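Long-range contacts in iron superoxide dismutase (Trypanosoma cruzi, PDB 2GPC), which catalyses the dismutation of superoxide radicals to molecular oxygen and hydrogen peroxide at an iron centre, probably protecting the parasite from oxidative damage: residues 107-112 against 180-185; 100-105 against 136-141; 129-134 against 152-157; 115-120 against 173-178. All blocks are in the same frame, centred on the assembly; numbering follows the deposited sequence.

Contact 1. Residues 107-112 against 180-185; sequences KFKEEF and TFWNVV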
# COMPACT_ATOMS: atom_id res chain seq x y z
N LYS A 107 -2.45 21.17 18.13
CA LYS A 107 -1.54 21.38 17.01
C LYS A 107 -0.78 20.09 16.64
O LYS A 107 -0.62 19.78 15.46
CB LYS A 107 -0.57 22.53 17.31
CG LYS A 107 -1.19 23.93 17.11
CD LYS A 107 -0.27 25.01 17.64
CE LYS A 107 -0.78 26.42 17.29
NZ LYS A 107 -0.14 27.47 18.14
N PHE A 108 -0.33 19.35 17.65
CA PHE A 108 0.28 18.04 17.45
C PHE A 108 -0.71 17.12 16.72
O PHE A 108 -0.36 16.49 15.73
CB PHE A 108 0.66 17.38 18.79
CG PHE A 108 0.72 15.87 18.72
CD1 PHE A 108 1.74 15.24 18.02
CD2 PHE A 108 -0.27 15.09 19.30
CE1 PHE A 108 1.78 13.84 17.92
CE2 PHE A 108 -0.23 13.71 19.21
CZ PHE A 108 0.80 13.08 18.53
N LYS A 109 -1.94 17.07 17.21
CA LYS A 109 -2.94 16.15 16.70
C LYS A 109 -3.24 16.46 15.23
O LYS A 109 -3.36 15.55 14.42
CB LYS A 109 -4.20 16.20 17.57
CG LYS A 109 -5.39 15.47 16.98
CD LYS A 109 -6.53 15.36 17.97
CE LYS A 109 -7.68 14.59 17.35
NZ LYS A 109 -8.82 14.42 18.27
N GLU A 110 -3.35 17.75 14.90
CA GLU A 110 -3.57 18.16 13.52
C GLU A 110 -2.41 17.71 12.62
O GLU A 110 -2.64 17.22 11.52
CB GLU A 110 -3.79 19.68 13.42
CG GLU A 110 -3.91 20.21 11.98
CD GLU A 110 -5.27 19.95 11.34
OE1 GLU A 110 -6.11 19.23 11.94
OE2 GLU A 110 -5.52 20.48 10.23
N GLU A 111 -1.17 17.88 13.08
CA GLU A 111 -0.01 17.53 12.27
C GLU A 111 0.08 16.01 12.05
O GLU A 111 0.30 15.56 10.94
CB GLU A 111 1.27 18.08 12.89
CG GLU A 111 2.52 17.84 12.06
CD GLU A 111 3.76 18.48 12.66
OE1 GLU A 111 3.64 19.32 13.59
OE2 GLU A 111 4.87 18.16 12.19
N PHE A 112 -0.13 15.23 13.11
CA PHE A 112 -0.08 13.77 13.00
C PHE A 112 -1.21 13.25 12.12
O PHE A 112 -0.96 12.42 11.23
CB PHE A 112 -0.11 13.13 14.41
CG PHE A 112 0.03 11.63 14.41
CD1 PHE A 112 -1.04 10.82 14.07
CD2 PHE A 112 1.24 11.04 14.78
CE1 PHE A 112 -0.91 9.42 14.09
CE2 PHE A 112 1.37 9.64 14.79
CZ PHE A 112 0.29 8.84 14.46
N THR A 180 -10.58 6.98 14.83
CA THR A 180 -10.66 5.85 15.75
C THR A 180 -9.33 5.61 16.48
O THR A 180 -9.33 5.32 17.68
CB THR A 180 -11.09 4.58 14.98
OG1 THR A 180 -12.51 4.60 14.79
CG2 THR A 180 -10.83 3.30 15.77
N PHE A 181 -8.22 5.72 15.77
CA PHE A 181 -6.90 5.57 16.38
C PHE A 181 -6.77 6.53 17.55
O PHE A 181 -6.29 6.14 18.62
CB PHE A 181 -5.78 5.80 15.35
CG PHE A 181 -4.39 5.71 15.92
CD1 PHE A 181 -3.80 4.47 16.12
CD2 PHE A 181 -3.68 6.85 16.25
CE1 PHE A 181 -2.51 4.37 16.66
CE2 PHE A 181 -2.40 6.76 16.78
CZ PHE A 181 -1.81 5.52 16.99
N TRP A 182 -7.25 7.76 17.38
CA TRP A 182 -7.15 8.74 18.46
C TRP A 182 -7.93 8.30 19.70
O TRP A 182 -7.54 8.61 20.82
CB TRP A 182 -7.60 10.14 18.02
CG TRP A 182 -6.64 10.81 17.08
CD1 TRP A 182 -6.91 11.21 15.81
CD2 TRP A 182 -5.28 11.16 17.34
NE1 TRP A 182 -5.79 11.79 15.26
CE2 TRP A 182 -4.78 11.77 16.17
CE3 TRP A 182 -4.42 11.02 18.44
CZ2 TRP A 182 -3.47 12.23 16.07
CZ3 TRP A 182 -3.13 11.48 18.34
CH2 TRP A 182 -2.66 12.08 17.16
N ASN A 183 -9.02 7.58 19.49
CA ASN A 183 -9.83 7.08 20.60
C ASN A 183 -9.19 5.93 21.35
O ASN A 183 -9.67 5.55 22.41
CB ASN A 183 -11.23 6.64 20.11
CG ASN A 183 -12.11 7.81 19.72
OD1 ASN A 183 -13.09 7.64 18.99
ND2 ASN A 183 -11.78 8.99 20.22
N VAL A 184 -8.11 5.35 20.80
CA VAL A 184 -7.43 4.23 21.45
C VAL A 184 -5.93 4.43 21.71
O VAL A 184 -5.27 3.49 22.14
CB VAL A 184 -7.65 2.90 20.67
CG1 VAL A 184 -9.12 2.52 20.67
CG2 VAL A 184 -7.10 2.97 19.26
N VAL A 185 -5.41 5.63 21.51
CA VAL A 185 -3.97 5.88 21.75
C VAL A 185 -3.60 5.54 23.18
O VAL A 185 -4.26 5.98 24.11
CB VAL A 185 -3.56 7.34 21.47
CG1 VAL A 185 -2.09 7.60 21.91
CG2 VAL A 185 -3.71 7.67 20.03
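The indole of W182 reaches across from helix 174-184 and is met by K109, F108 and F112 of helix 105-118. K109 passes over one face. Its CE stands 3.9 Å from the centroid of the five-membered ring of W182, a CH-pi contact, and its NZ follows at 4.7 Å from that centroid as a cation-pi partner. Two phenylalanines take the benzo end. CD1 of F112 comes to 3.4 Å from CZ2 of W182 with the ring planes 66° apart, and CE2 of F108 to 3.6 Å from CH2 of W182 with the planes at 85°. F112 points its CB toward helix 174-184, and with CG trans to the backbone N (chi1 -176°) its ring lies against the benzo end and reaches F181. CE1 of F112 lies 4.1 Å from CE2 of F181. In the next shell, T113 OG1 bonds both W182 NE1 and K109 O, satisfying the buried indole N-H, while V138 supports F108 and F112 from the sheet. No hydrogen bond joins the segments, so aromatic and apolar packing, with the lysine's cation-pi contact, holds them together; lysine suits its partly exposed place because methylenes and charge can both use the indole face.

Contact 2. Residues 100-105 against 136-141; sequences ASFGSF and LKVYQT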
# COMPACT_ATOMS: atom_id res chain seq x y z
N ALA A 100 5.58 21.53 24.58
CA ALA A 100 6.86 22.19 24.35
C ALA A 100 7.34 22.10 22.90
O ALA A 100 7.99 23.02 22.40
CB ALA A 100 7.92 21.63 25.27
N SER A 101 7.02 20.99 22.23
CA SER A 101 7.49 20.74 20.87
C SER A 101 6.52 21.22 19.80
O SER A 101 6.95 21.64 18.73
CB SER A 101 7.76 19.24 20.66
OG SER A 101 8.95 18.83 21.29
N PHE A 102 5.23 21.16 20.10
CA PHE A 102 4.17 21.45 19.11
C PHE A 102 3.32 22.68 19.43
O PHE A 102 2.55 23.13 18.58
CB PHE A 102 3.24 20.24 18.95
CG PHE A 102 3.94 19.01 18.43
CD1 PHE A 102 4.27 18.90 17.09
CD2 PHE A 102 4.25 17.96 19.27
CE1 PHE A 102 4.91 17.76 16.61
CE2 PHE A 102 4.88 16.83 18.80
CZ PHE A 102 5.22 16.73 17.46
N GLY A 103 3.46 23.21 20.65
CA GLY A 103 2.68 24.35 21.12
C GLY A 103 1.50 23.89 21.96
O GLY A 103 1.31 24.34 23.09
N SER A 104 0.71 22.97 21.40
CA SER A 104 -0.41 22.36 22.11
C SER A 104 -0.69 20.95 21.60
O SER A 104 -0.20 20.54 20.54
CB SER A 104 -1.66 23.22 21.93
OG SER A 104 -2.07 23.21 20.58
N PHE A 105 -1.50 20.22 22.35
CA PHE A 105 -2.02 18.95 21.89
C PHE A 105 -2.77 19.07 20.56
O PHE A 105 -2.62 18.23 19.69
CB PHE A 105 -2.93 18.31 22.93
CG PHE A 105 -3.49 16.99 22.48
CD1 PHE A 105 -2.70 15.85 22.48
CD2 PHE A 105 -4.78 16.91 21.97
CE1 PHE A 105 -3.20 14.64 22.02
CE2 PHE A 105 -5.29 15.70 21.52
CZ PHE A 105 -4.50 14.57 21.55
N LEU A 136 10.17 16.68 20.25
CA LEU A 136 9.26 15.72 19.65
C LEU A 136 8.96 16.13 18.21
O LEU A 136 8.92 17.32 17.89
CB LEU A 136 7.97 15.60 20.47
CG LEU A 136 7.98 14.54 21.58
CD1 LEU A 136 9.29 14.50 22.34
CD2 LEU A 136 6.82 14.75 22.53
N LYS A 137 8.77 15.13 17.34
CA LYS A 137 8.47 15.37 15.93
C LYS A 137 7.48 14.32 15.39
O LYS A 137 7.50 13.17 15.80
CB LYS A 137 9.75 15.30 15.09
CG LYS A 137 10.74 16.43 15.35
CD LYS A 137 12.01 16.19 14.55
CE LYS A 137 13.05 17.26 14.80
NZ LYS A 137 14.29 16.91 14.07
N VAL A 138 6.63 14.76 14.46
CA VAL A 138 5.80 13.86 13.69
C VAL A 138 6.64 13.47 12.48
O VAL A 138 7.30 14.32 11.87
CB VAL A 138 4.48 14.52 13.24
CG1 VAL A 138 3.79 13.69 12.13
CG2 VAL A 138 3.56 14.71 14.41
N TYR A 139 6.57 12.19 12.14
CA TYR A 139 7.49 11.56 11.21
C TYR A 139 6.73 10.44 10.51
O TYR A 139 5.93 9.78 11.13
CB TYR A 139 8.65 11.00 12.03
CG TYR A 139 9.73 10.29 11.26
CD1 TYR A 139 10.52 10.98 10.33
CD2 TYR A 139 9.99 8.94 11.47
CE1 TYR A 139 11.52 10.34 9.64
CE2 TYR A 139 10.99 8.30 10.77
CZ TYR A 139 11.75 9.01 9.87
OH TYR A 139 12.74 8.37 9.18
N GLN A 140 6.94 10.25 9.22
CA GLN A 140 6.31 9.14 8.51
C GLN A 140 7.37 8.25 7.88
O GLN A 140 8.45 8.71 7.50
CB GLN A 140 5.35 9.65 7.44
CG GLN A 140 6.01 10.43 6.31
CD GLN A 140 5.03 11.34 5.62
OE1 GLN A 140 4.01 10.88 5.10
NE2 GLN A 140 5.30 12.64 5.65
N THR A 141 7.07 6.96 7.80
CA THR A 141 7.90 6.05 7.02
C THR A 141 7.06 5.41 5.93
O THR A 141 5.83 5.32 6.04
CB THR A 141 8.59 5.00 7.91
OG1 THR A 141 7.62 4.20 8.61
CG2 THR A 141 9.41 5.67 8.99
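The F102 ring turns its edge to strand 135-142: V138 N lies near the ring plane, 3.9 Å from CZ of F102. The neighbouring atoms approach more obliquely, K137 CA at 3.8 Å from CZ of F102 and L136 CB at 3.7 Å from its CE2. On the other flank CE1 of F102 touches CG2 of V138 at 4.0 Å. From helix 105-118, the F108 ring meets that of F102 with planes about 50° apart, and L127 and E111 also pack on it. A long flat side chain suits this place, since F102 starts out past the strand and only its far end reaches it; chi1 of -62°, with CG beside the backbone N, directs the ring there. S101 adds the polar link. Its small side chain points at the strand, and OG accepts from L136 N at 2.7 Å with an N-H...O angle of 156°. K137 and Y139 make backbone bonds to strand 123-130, whereas L136 N here is taken by a serine hydroxyl from the helix end. G103, with positive phi, then ends helix 92-102, and S104 caps helix 105-118 through K107 N. The arrangement is a tight turn between two consecutive helices, packed on an outer strand of the antiparallel sheet in the C-terminal domain of iron/manganese superoxide dismutases.

Contact 3. Residues 129-134 against 152-157; sequences KDTNSG and NLKPLL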
# COMPACT_ATOMS: atom_id res chain seq x y z
N LYS A 129 10.80 11.10 19.45
CA LYS A 129 11.61 12.09 20.15
C LYS A 129 12.97 12.07 19.47
O LYS A 129 13.61 11.02 19.41
CB LYS A 129 11.73 11.72 21.63
CG LYS A 129 12.64 12.64 22.46
CD LYS A 129 12.41 12.36 23.95
CE LYS A 129 12.90 13.45 24.86
NZ LYS A 129 12.60 13.07 26.29
N ASP A 130 13.38 13.21 18.93
CA ASP A 130 14.71 13.36 18.34
C ASP A 130 15.71 13.65 19.46
O ASP A 130 15.75 14.76 19.99
CB ASP A 130 14.71 14.50 17.31
CG ASP A 130 15.99 14.57 16.51
OD1 ASP A 130 17.02 13.98 16.92
OD2 ASP A 130 16.06 15.23 15.46
N THR A 131 16.50 12.65 19.83
CA THR A 131 17.45 12.79 20.94
C THR A 131 18.66 13.66 20.61
O THR A 131 19.43 13.98 21.49
CB THR A 131 17.91 11.42 21.47
OG1 THR A 131 18.48 10.63 20.41
CG2 THR A 131 16.74 10.60 21.97
N ASN A 132 18.82 14.07 19.35
CA ASN A 132 19.78 15.13 19.03
C ASN A 132 19.45 16.47 19.68
O ASN A 132 20.36 17.24 19.99
CB ASN A 132 19.90 15.33 17.51
CG ASN A 132 20.47 14.11 16.80
OD1 ASN A 132 20.97 13.19 17.44
ND2 ASN A 132 20.40 14.11 15.48
N SER A 133 18.15 16.74 19.88
CA SER A 133 17.67 18.02 20.42
C SER A 133 16.74 17.92 21.65
O SER A 133 16.59 18.90 22.39
CB SER A 133 16.92 18.78 19.32
OG SER A 133 15.69 18.13 19.01
N GLY A 134 16.15 16.75 21.89
CA GLY A 134 15.08 16.60 22.86
C GLY A 134 13.68 16.90 22.33
O GLY A 134 12.70 16.67 23.04
N ASN A 152 18.90 8.41 16.20
CA ASN A 152 18.48 9.56 17.01
C ASN A 152 16.97 9.66 17.26
O ASN A 152 16.54 10.34 18.20
CB ASN A 152 18.96 10.86 16.36
CG ASN A 152 18.47 11.01 14.93
OD1 ASN A 152 18.73 10.15 14.09
ND2 ASN A 152 17.74 12.09 14.65
N LEU A 153 16.15 8.99 16.44
CA LEU A 153 14.70 9.15 16.50
C LEU A 153 14.03 8.05 17.33
O LEU A 153 13.62 7.02 16.77
CB LEU A 153 14.10 9.14 15.09
CG LEU A 153 14.59 10.18 14.09
CD1 LEU A 153 13.82 10.03 12.79
CD2 LEU A 153 14.46 11.60 14.63
N LYS A 154 13.91 8.27 18.64
CA LYS A 154 13.27 7.32 19.53
C LYS A 154 11.75 7.23 19.27
O LYS A 154 11.04 8.23 19.37
CB LYS A 154 13.52 7.68 21.00
CG LYS A 154 12.99 6.66 22.00
CD LYS A 154 13.95 6.45 23.18
CE LYS A 154 14.19 7.73 23.97
NZ LYS A 154 14.35 7.46 25.45
N PRO A 155 11.26 6.05 18.93
CA PRO A 155 9.83 5.90 18.63
C PRO A 155 8.96 5.99 19.89
O PRO A 155 9.28 5.40 20.92
CB PRO A 155 9.74 4.52 17.97
CG PRO A 155 10.94 3.79 18.39
CD PRO A 155 12.00 4.78 18.77
N LEU A 156 7.89 6.76 19.80
CA LEU A 156 6.94 6.92 20.90
C LEU A 156 5.55 6.33 20.60
O LEU A 156 4.90 5.80 21.50
CB LEU A 156 6.78 8.39 21.25
CG LEU A 156 8.05 9.16 21.63
CD1 LEU A 156 7.67 10.57 22.08
CD2 LEU A 156 8.87 8.47 22.69
N LEU A 157 5.13 6.43 19.35
CA LEU A 157 3.78 6.05 18.93
C LEU A 157 3.79 5.78 17.44
O LEU A 157 4.47 6.47 16.70
CB LEU A 157 2.82 7.22 19.20
CG LEU A 157 1.32 7.06 18.99
CD1 LEU A 157 0.72 6.17 20.07
CD2 LEU A 157 0.62 8.42 19.00
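K129 and K154 form an antiparallel hydrogen-bonded pair, with each backbone N 2.9 Å from the other residue's O, and D130 faces L153 as the non-hydrogen-bonded pair that follows. Past the paired residues N152 takes over as the hub. Its carbonyl O accepts from T131 N at 2.8 Å and also from T131 OG1 at 3.0 Å, so threonine uses backbone and hydroxyl on one acceptor. The N152 side chain, its CG held between backbone N and carbonyl carbon (chi1 56°), sends ND2 to OD1 of D130, 3.0 Å away in a nearly straight bond of 173°. D130 OD1 lies in the amide plane of N152, yet the donor comes from above the carboxylate plane, and N132 N reaches the same D130 OD1 from the opposite face, closing an Asx turn. Aspartate suits the place: OD1 fixes the turn and OD2 forms a salt bridge with K137. The amide of N132 lies almost parallel to that of N152, 12° off, with its OD1 3.3 Å from CB of N152. On the face opposite D130 and L153, NZ of K129 and NZ of K154 are 5.9 Å apart, each with an acidic partner, E97 for K129 and the C-terminal carboxylate of L194 for K154. Beyond them L156 and L157 both face L127 in a classic beta bulge, and L156 packs on V190 of helix 187-193 and L136 of strand 135-142.

Contact 4. Residues 115-120 against 173-178; sequences VAVGHF and DRAAYV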
# COMPACT_ATOMS: atom_id res chain seq x y z
N VAL A 115 -0.54 14.00 8.36
CA VAL A 115 0.49 13.07 7.89
C VAL A 115 -0.09 11.64 7.71
O VAL A 115 0.12 11.00 6.69
CB VAL A 115 1.71 13.04 8.85
CG1 VAL A 115 2.61 11.86 8.58
CG2 VAL A 115 2.50 14.33 8.74
N ALA A 116 -0.81 11.15 8.72
CA ALA A 116 -1.37 9.80 8.68
C ALA A 116 -2.39 9.63 7.55
O ALA A 116 -2.38 8.61 6.87
CB ALA A 116 -1.99 9.45 10.02
N VAL A 117 -3.25 10.62 7.36
CA VAL A 117 -4.31 10.55 6.35
C VAL A 117 -3.75 10.84 4.96
O VAL A 117 -4.21 10.27 3.97
CB VAL A 117 -5.50 11.49 6.69
CG1 VAL A 117 -6.54 11.49 5.59
CG2 VAL A 117 -6.16 11.08 8.01
N GLY A 118 -2.75 11.70 4.88
CA GLY A 118 -2.18 12.12 3.60
C GLY A 118 -1.08 11.21 3.05
O GLY A 118 -0.64 11.43 1.93
N HIS A 119 -0.62 10.22 3.82
CA HIS A 119 0.52 9.41 3.36
C HIS A 119 0.08 8.62 2.13
O HIS A 119 -0.92 7.92 2.17
CB HIS A 119 1.03 8.46 4.44
CG HIS A 119 2.26 7.71 4.03
ND1 HIS A 119 3.53 8.22 4.19
CD2 HIS A 119 2.41 6.49 3.45
CE1 HIS A 119 4.41 7.34 3.73
NE2 HIS A 119 3.75 6.29 3.28
N PHE A 120 0.83 8.75 1.04
CA PHE A 120 0.43 8.12 -0.21
C PHE A 120 1.04 6.73 -0.28
O PHE A 120 2.24 6.56 -0.08
CB PHE A 120 0.87 8.95 -1.40
CG PHE A 120 0.29 8.45 -2.68
CD1 PHE A 120 -1.05 8.62 -2.95
CD2 PHE A 120 1.07 7.76 -3.59
CE1 PHE A 120 -1.60 8.14 -4.13
CE2 PHE A 120 0.52 7.28 -4.77
CZ PHE A 120 -0.81 7.46 -5.03
N ASP A 173 -12.00 4.65 3.82
CA ASP A 173 -12.11 5.81 4.70
C ASP A 173 -11.02 5.80 5.77
O ASP A 173 -11.28 5.52 6.96
CB ASP A 173 -13.51 5.87 5.33
CG ASP A 173 -13.85 7.26 5.85
OD1 ASP A 173 -12.94 8.10 6.06
OD2 ASP A 173 -15.02 7.59 6.11
N ARG A 174 -9.80 6.11 5.35
CA ARG A 174 -8.68 6.17 6.27
C ARG A 174 -8.84 7.29 7.29
O ARG A 174 -8.38 7.16 8.42
CB ARG A 174 -7.36 6.37 5.52
CG ARG A 174 -6.15 6.07 6.41
CD ARG A 174 -4.86 6.59 5.86
NE ARG A 174 -4.48 5.91 4.63
CZ ARG A 174 -3.44 6.24 3.90
NH1 ARG A 174 -2.65 7.24 4.28
NH2 ARG A 174 -3.18 5.56 2.79
N ALA A 175 -9.47 8.40 6.89
CA ALA A 175 -9.73 9.49 7.84
C ALA A 175 -10.54 9.00 9.05
O ALA A 175 -10.22 9.35 10.18
CB ALA A 175 -10.45 10.63 7.16
N ALA A 176 -11.55 8.18 8.81
CA ALA A 176 -12.38 7.66 9.90
C ALA A 176 -11.59 6.70 10.78
O ALA A 176 -11.76 6.66 12.00
CB ALA A 176 -13.63 6.98 9.35
N TYR A 177 -10.70 5.93 10.15
CA TYR A 177 -9.84 5.00 10.87
C TYR A 177 -8.89 5.75 11.79
O TYR A 177 -8.65 5.33 12.92
CB TYR A 177 -9.05 4.15 9.86
CG TYR A 177 -7.78 3.53 10.39
CD1 TYR A 177 -7.81 2.54 11.37
CD2 TYR A 177 -6.53 3.92 9.89
CE1 TYR A 177 -6.62 1.96 11.86
CE2 TYR A 177 -5.35 3.35 10.37
CZ TYR A 177 -5.40 2.37 11.35
OH TYR A 177 -4.22 1.80 11.80
N VAL A 178 -8.34 6.87 11.31
CA VAL A 178 -7.42 7.67 12.12
C VAL A 178 -8.15 8.34 13.28
O VAL A 178 -7.60 8.44 14.37
CB VAL A 178 -6.65 8.71 11.25
CG1 VAL A 178 -5.89 9.73 12.12
CG2 VAL A 178 -5.69 7.97 10.35
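Polar contacts come from R174, whose guanidinium draws together the end of helix 105-118. NH1 of R174 donates to O of A116 at 2.9 Å and to O of H119 at 2.8 Å, both acceptors lying close to the guanidinium plane. The H119 bond arrives in the carbonyl plane on a lone pair, whereas at A116 the donor is tilted from it. NH2 adds a weak bond to H119 O. The R174 chain is extended except for a bend at chi3 (-66°), which brings the guanidinium edge to the two carbonyls; NE is taken by Y166 OH. Arginine suits the place because a single terminal nitrogen, NH1, has two N-H bonds and can serve two carbonyls where the helix is ending, and its positive charge would be favoured there. Apolar contacts lie alongside. CG2 of V117 touches CA of A175 and CG2 of V178, both at 3.9 Å, and CB of A116 meets CG2 of V178 at 4.0 Å. The backbones come close here, V117 CA to A175 CA being 5.7 Å, which suits the small side chain of A175. Capping is the third kind: D173 OD1 accepts from A176 N at 3.1 Å, securing the first turn of helix 174-184. Around these, Y177 OH bonds the backbone O of metal ligand D160, and F120 makes an edge-to-face pair with W162 of the second subunit. The end of one helix is thus clasped to the beginning of another in the C-terminal alpha+beta domain of the iron/manganese superoxide dismutases, one shell from the iron site through Y177 and next to the subunit interface through F120.

In the fold
Contacts 1 and 4 join the same two helices, 105-118 and 174-184, but at different places and with different chemistry: contact 1 is a buried aromatic packing without hydrogen bonds, contact 4 a partly buried clasp led by arginine and carbonyls. Contacts 2 and 3 both reach the three-stranded sheet, and the salt bridge between K137 and D130 ties them together. Contact 2 is the surface one, setting a helix end on an outer strand, while contact 3 pairs the central strand with the other outer strand. F102 and F108 connect contacts 1 and 2, V185 and L157 connect 1 and 3, and Q140 with H119 connects 2 and 4; contacts 3 and 4 do not touch.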